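PDB 6F3H: exoribonuclease II, mitochondrial from Candida glabrata, which degrades RNA from its 3' end as the magnesium-binding exoribonuclease component of the mitochondrial RNA degradosome. Local coordinates for residues R157-S162 with K166-M171; T245-P250 with N357-I362. The protein carries 1 engineered substitution. One frame throughout, in Å; residues are numbered along the deposited sequence.

Contact 1 (R157-S162 with K166-M171); sequences RYLQDS and KHVNFM
The CA atoms of L159 and V168, whose side chains meet, are 8.3 Å apart. L159 is the last helical residue of helix 123-159, and the chain leaves helical geometry at Q160. Three residues, 163-165, link the two segments. The chain then runs on as strand 166-169 and enters helix 170-178, with N169 at its N-cap position.

The side chains meet at two places. The first is apolar: L159 CD1 lies 4.3 Å from V168 CG1, a loose van der Waals contact between methyl groups. The second involves the long chain of K166. Its CG is anti to the backbone N (chi1 162°), and the chain bends at chi3 (-104°). This brings the end of the chain beside the carbonyl oxygen of L159. K166 CD comes within 3.6 Å of L159 O, and K166 NZ lies 3.5 Å from the same oxygen. The amine thus sits near a carbonyl at the C-terminal end of the helix, where the helix dipole would probably favour a positive charge. D161 OD2 is 5.2 Å from K166 NZ, too far for a salt bridge, though the opposite charges may still attract weakly; D161 forms a salt bridge with R163.

L159 also packs on I199 of helix 193-200. Strand 166-169 is an outer strand of a three-stranded antiparallel sheet and pairs with strand 242-248.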
loop_
_atom_site.group_PDB
_atom_site.type_symbol
_atom_site.label_atom_id
_atom_site.label_comp_id
_atom_site.label_asym_id
_atom_site.label_seq_id
_atom_site.Cartn_x
_atom_site.Cartn_y
_atom_site.Cartn_z
ATOM N N ARG A 157 19.314 17.635 -10.082
ATOM C CA ARG A 157 19.060 18.464 -11.258
ATOM C C ARG A 157 18.561 17.640 -12.446
ATOM O O ARG A 157 17.771 18.142 -13.252
ATOM C CB ARG A 157 20.306 19.270 -11.626
ATOM C CG ARG A 157 19.944 20.637 -12.159
ATOM C CD ARG A 157 21.144 21.437 -12.603
ATOM N NE ARG A 157 22.288 20.595 -12.956
ATOM C CZ ARG A 157 23.507 20.757 -12.449
ATOM N NH1 ARG A 157 24.508 19.960 -12.816
ATOM N NH2 ARG A 157 23.725 21.730 -11.572
ATOM N N TYR A 158 18.950 16.372 -12.555
ATOM C CA TYR A 158 18.532 15.581 -13.715
ATOM C C TYR A 158 17.218 14.830 -13.474
ATOM O O TYR A 158 16.434 14.627 -14.412
ATOM C CB TYR A 158 19.645 14.604 -14.123
ATOM C CG TYR A 158 20.888 15.260 -14.722
ATOM C CD1 TYR A 158 21.896 15.769 -13.909
ATOM C CD2 TYR A 158 21.061 15.352 -16.102
ATOM C CE1 TYR A 158 23.028 16.362 -14.454
ATOM C CE2 TYR A 158 22.195 15.943 -16.652
ATOM C CZ TYR A 158 23.171 16.443 -15.825
ATOM O OH TYR A 158 24.299 17.027 -16.361
ATOM N N LEU A 159 16.974 14.386 -12.239
ATOM C CA LEU A 159 15.769 13.624 -11.915
ATOM C C LEU A 159 14.543 14.512 -11.763
ATOM O O LEU A 159 13.439 14.104 -12.120
ATOM C CB LEU A 159 15.973 12.840 -10.629
ATOM C CG LEU A 159 17.184 11.932 -10.696
ATOM C CD1 LEU A 159 17.196 11.010 -9.508
ATOM C CD2 LEU A 159 17.139 11.149 -11.972
ATOM N N GLN A 160 14.722 15.703 -11.209
ATOM C CA GLN A 160 13.630 16.628 -10.951
ATOM C C GLN A 160 12.776 16.805 -12.202
ATOM O O GLN A 160 13.268 16.723 -13.330
ATOM C CB GLN A 160 14.217 17.973 -10.495
ATOM C CG GLN A 160 13.240 19.078 -10.128
ATOM C CD GLN A 160 13.353 20.263 -11.062
ATOM O OE1 GLN A 160 13.847 20.113 -12.172
ATOM N NE2 GLN A 160 12.910 21.447 -10.622
ATOM N N ASP A 161 11.471 16.990 -12.000
ATOM C CA ASP A 161 10.580 17.489 -13.038
ATOM C C ASP A 161 10.048 18.829 -12.578
ATOM O O ASP A 161 9.558 18.953 -11.450
ATOM C CB ASP A 161 9.433 16.523 -13.351
ATOM C CG ASP A 161 8.612 16.950 -14.588
ATOM O OD1 ASP A 161 8.664 18.143 -14.983
ATOM O OD2 ASP A 161 7.966 16.069 -15.214
ATOM N N SER A 162 10.152 19.822 -13.460
ATOM C CA SER A 162 9.767 21.181 -13.130
ATOM C C SER A 162 8.304 21.312 -12.684
ATOM O O SER A 162 7.962 22.305 -12.027
ATOM C CB SER A 162 10.056 22.073 -14.330
ATOM O OG SER A 162 9.357 23.292 -14.213
ATOM N N LYS A 166 7.882 13.945 -8.095
ATOM C CA LYS A 166 8.066 12.755 -8.945
ATOM C C LYS A 166 8.922 11.713 -8.237
ATOM O O LYS A 166 10.051 12.007 -7.837
ATOM C CB LYS A 166 8.732 13.082 -10.280
ATOM C CG LYS A 166 9.284 11.814 -10.911
ATOM C CD LYS A 166 10.476 12.016 -11.804
ATOM C CE LYS A 166 10.073 11.925 -13.257
ATOM N NZ LYS A 166 11.260 12.188 -14.121
ATOM N N HIS A 167 8.410 10.491 -8.128
ATOM C CA HIS A 167 9.098 9.475 -7.356
ATOM C C HIS A 167 10.195 8.801 -8.153
ATOM O O HIS A 167 10.189 8.790 -9.384
ATOM C CB HIS A 167 8.125 8.406 -6.874
ATOM C CG HIS A 167 7.358 8.810 -5.657
ATOM N ND1 HIS A 167 7.517 8.193 -4.430
ATOM C CD2 HIS A 167 6.451 9.797 -5.470
ATOM C CE1 HIS A 167 6.731 8.779 -3.544
ATOM N NE2 HIS A 167 6.076 9.757 -4.149
ATOM N N VAL A 168 11.134 8.198 -7.423
ATOM C CA VAL A 168 12.126 7.320 -8.027
ATOM C C VAL A 168 12.381 6.152 -7.092
ATOM O O VAL A 168 12.384 6.295 -5.863
ATOM C CB VAL A 168 13.459 8.019 -8.359
ATOM C CG1 VAL A 168 13.226 9.274 -9.129
ATOM C CG2 VAL A 168 14.212 8.324 -7.103
ATOM N N ASN A 169 12.589 4.984 -7.701
ATOM C CA ASN A 169 13.016 3.820 -6.954
ATOM C C ASN A 169 14.227 4.209 -6.138
ATOM O O ASN A 169 15.125 4.898 -6.624
ATOM C CB ASN A 169 13.351 2.662 -7.894
ATOM C CG ASN A 169 13.916 1.457 -7.160
ATOM O OD1 ASN A 169 13.671 1.270 -5.959
ATOM N ND2 ASN A 169 14.701 0.644 -7.873
ATOM N N PHE A 170 14.207 3.859 -4.869
ATOM C CA PHE A 170 15.331 4.253 -4.049
ATOM C C PHE A 170 16.602 3.507 -4.440
ATOM O O PHE A 170 17.703 4.040 -4.285
ATOM C CB PHE A 170 14.975 4.022 -2.599
ATOM C CG PHE A 170 15.907 4.660 -1.672
ATOM C CD1 PHE A 170 15.748 5.988 -1.333
ATOM C CD2 PHE A 170 16.957 3.949 -1.135
ATOM C CE1 PHE A 170 16.626 6.602 -0.465
ATOM C CE2 PHE A 170 17.839 4.555 -0.261
ATOM C CZ PHE A 170 17.671 5.890 0.074
HETATM N N MSE A 171 16.476 2.291 -4.951
HETATM C CA MSE A 171 17.631 1.466 -5.294
HETATM C C MSE A 171 18.333 1.973 -6.504
HETATM O O MSE A 171 19.552 2.085 -6.539
HETATM C CB MSE A 171 17.199 0.033 -5.546
HETATM C CG MSE A 171 16.756 -0.636 -4.290
HETATM SE SE MSE A 171 17.831 0.135 -2.875
HETATM C CE MSE A 171 17.292 -0.987 -1.383
#

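Contact 2 (T245-P250 with N357-I362); sequences TVAVLP and NWDLNI
W358 and D359, in a loop shaped by an Asx turn at N357, pack against A247 of strand 242-248 and L249, two residues on. A247 CB meets D359 OD1, and L249 meets the indole of W358. The CA atoms of A247 and D359 are 7.2 Å apart, and the contact is made by side chains.

N357 OD1 accepts a hydrogen bond from D359 N at 2.8 Å. The donor lies in the carbonyl plane, with a C=O...N angle of 158°. A weak bond from L360 N reaches the same oxygen, so two backbone amides converge on one acceptor. The backbone bond from N361 N to N357 O further closes the turn. These bonds fix the backbone that carries W358 and D359; W358 N is also bonded to N306 OD1.

L249 and W358 carry the apolar part. L249 CD2 is 4.0 Å from W358 CE3, and L249 CD1 is 4.1 Å from W358 CZ3. Both methyls therefore reach the six-membered ring of the indole, and the two side chains cross at about a right angle. In W358, chi1 of -64° sends CG away from the carbonyl carbon, and chi2 of -29° then turns the six-membered ring to the leucine.

The carboxylate of D359 comes to the strand beside the methyl of A247, with OD1 3.6 Å from CB. Its polar needs are met elsewhere. OD2 is hydrogen-bonded to Y235 OH, and OD1 takes a weak hydrogen bond from H167 NE2. The buried acid thus links the loop to strand 231-237 and, more weakly, to strand 166-169.

Strand 242-248 lies between strands 166-169 and 231-237. Beyond the loop, N357 and L360 pack on F745 of helix 725-761.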
loop_
_atom_site.group_PDB
_atom_site.type_symbol
_atom_site.label_atom_id
_atom_site.label_comp_id
_atom_site.label_asym_id
_atom_site.label_seq_id
_atom_site.Cartn_x
_atom_site.Cartn_y
_atom_site.Cartn_z
ATOM N N THR A 245 10.984 4.028 -2.258
ATOM C CA THR A 245 10.904 5.112 -3.212
ATOM C C THR A 245 11.033 6.411 -2.440
ATOM O O THR A 245 10.896 6.438 -1.211
ATOM C CB THR A 245 9.594 5.027 -3.979
ATOM O OG1 THR A 245 9.605 5.939 -5.088
ATOM C CG2 THR A 245 8.446 5.332 -3.026
ATOM N N VAL A 246 11.338 7.480 -3.168
ATOM C CA VAL A 246 11.340 8.823 -2.594
ATOM C C VAL A 246 10.966 9.821 -3.673
ATOM O O VAL A 246 11.386 9.706 -4.823
ATOM C CB VAL A 246 12.716 9.149 -1.982
ATOM C CG1 VAL A 246 13.795 9.054 -3.042
ATOM C CG2 VAL A 246 12.710 10.511 -1.317
ATOM N N ALA A 247 10.191 10.816 -3.295
ATOM C CA ALA A 247 9.821 11.852 -4.237
ATOM C C ALA A 247 11.002 12.780 -4.487
ATOM O O ALA A 247 11.818 13.035 -3.601
ATOM C CB ALA A 247 8.630 12.649 -3.696
ATOM N N VAL A 248 11.103 13.269 -5.715
ATOM C CA VAL A 248 12.063 14.298 -6.083
ATOM C C VAL A 248 11.265 15.577 -6.309
ATOM O O VAL A 248 10.647 15.752 -7.361
ATOM C CB VAL A 248 12.859 13.902 -7.327
ATOM C CG1 VAL A 248 13.938 14.918 -7.616
ATOM C CG2 VAL A 248 13.401 12.524 -7.160
ATOM N N LEU A 249 11.280 16.471 -5.354
ATOM C CA LEU A 249 10.457 17.673 -5.411
ATOM C C LEU A 249 11.093 18.726 -6.315
ATOM O O LEU A 249 12.316 18.867 -6.335
ATOM C CB LEU A 249 10.262 18.235 -4.014
ATOM C CG LEU A 249 9.873 17.164 -3.001
ATOM C CD1 LEU A 249 9.742 17.762 -1.647
ATOM C CD2 LEU A 249 8.581 16.531 -3.407
ATOM N N PRO A 250 10.286 19.481 -7.059
ATOM C CA PRO A 250 10.848 20.438 -8.018
ATOM C C PRO A 250 11.595 21.587 -7.341
ATOM O O PRO A 250 11.175 22.141 -6.319
ATOM C CB PRO A 250 9.615 20.939 -8.774
ATOM C CG PRO A 250 8.530 20.852 -7.747
ATOM C CD PRO A 250 8.827 19.639 -6.913
ATOM N N ASN A 357 -1.957 15.798 -0.455
ATOM C CA ASN A 357 -0.629 15.255 -0.258
ATOM C C ASN A 357 0.009 14.909 -1.604
ATOM O O ASN A 357 -0.630 14.320 -2.485
ATOM C CB ASN A 357 -0.720 14.051 0.664
ATOM C CG ASN A 357 0.618 13.542 1.034
ATOM O OD1 ASN A 357 1.375 13.144 0.159
ATOM N ND2 ASN A 357 0.951 13.567 2.325
ATOM N N TRP A 358 1.297 15.252 -1.739
ATOM C CA TRP A 358 1.971 15.131 -3.028
ATOM C C TRP A 358 2.239 13.684 -3.381
ATOM O O TRP A 358 2.251 13.323 -4.560
ATOM C CB TRP A 358 3.291 15.903 -3.023
ATOM C CG TRP A 358 3.132 17.390 -2.862
ATOM C CD1 TRP A 358 2.070 18.140 -3.250
ATOM C CD2 TRP A 358 4.070 18.307 -2.274
ATOM N NE1 TRP A 358 2.275 19.467 -2.940
ATOM C CE2 TRP A 358 3.497 19.593 -2.338
ATOM C CE3 TRP A 358 5.334 18.164 -1.693
ATOM C CZ2 TRP A 358 4.149 20.731 -1.850
ATOM C CZ3 TRP A 358 5.976 19.292 -1.204
ATOM C CH2 TRP A 358 5.387 20.558 -1.289
ATOM N N ASP A 359 2.451 12.849 -2.376
ATOM C CA ASP A 359 2.780 11.452 -2.606
ATOM C C ASP A 359 1.522 10.647 -2.907
ATOM O O ASP A 359 1.530 9.771 -3.778
ATOM C CB ASP A 359 3.528 10.939 -1.381
ATOM C CG ASP A 359 4.866 11.652 -1.194
ATOM O OD1 ASP A 359 5.391 12.252 -2.168
ATOM O OD2 ASP A 359 5.362 11.682 -0.050
ATOM N N LEU A 360 0.423 10.961 -2.216
ATOM C CA LEU A 360 -0.874 10.438 -2.611
ATOM C C LEU A 360 -1.126 10.741 -4.071
ATOM O O LEU A 360 -1.607 9.887 -4.821
ATOM C CB LEU A 360 -1.954 11.071 -1.758
ATOM C CG LEU A 360 -3.354 10.586 -2.062
ATOM C CD1 LEU A 360 -3.382 9.086 -1.887
ATOM C CD2 LEU A 360 -4.333 11.269 -1.124
ATOM N N ASN A 361 -0.729 11.929 -4.505
ATOM C CA ASN A 361 -0.570 12.224 -5.919
ATOM C C ASN A 361 -1.887 12.143 -6.689
ATOM O O ASN A 361 -1.949 11.609 -7.796
ATOM C CB ASN A 361 0.465 11.287 -6.527
ATOM C CG ASN A 361 0.936 11.746 -7.861
ATOM O OD1 ASN A 361 0.584 12.840 -8.315
ATOM N ND2 ASN A 361 1.699 10.906 -8.534
ATOM N N ILE A 362 -2.933 12.731 -6.131
ATOM C CA ILE A 362 -4.206 12.944 -6.816
ATOM C C ILE A 362 -4.010 14.082 -7.805
ATOM O O ILE A 362 -3.122 14.920 -7.604
ATOM C CB ILE A 362 -5.313 13.271 -5.802
ATOM C CG1 ILE A 362 -5.577 12.094 -4.877
ATOM C CG2 ILE A 362 -6.547 13.847 -6.431
ATOM C CD1 ILE A 362 -6.595 12.399 -3.842
#

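Both contacts involve one three-stranded antiparallel sheet, and their centres are about 10 Å apart. Contact 1 is at the surface and joins neighbouring parts of the chain, from the end of a helix into an edge strand. Contact 2 is buried and brings a loop over 100 residues away in sequence against the central strand and L249. The two strands pair directly: K166 O lies 2.7 Å from V248 N, a probable hydrogen bond. Q160 packs on P250. The chemistry differs with depth. Contact 1 has a lysine near a helix-end carbonyl and one loose aliphatic touch. Contact 2 has a leucine-tryptophan pair and a buried carboxylate whose hydrogen-bond partners, Y235 and H167, lie in the flanking strands.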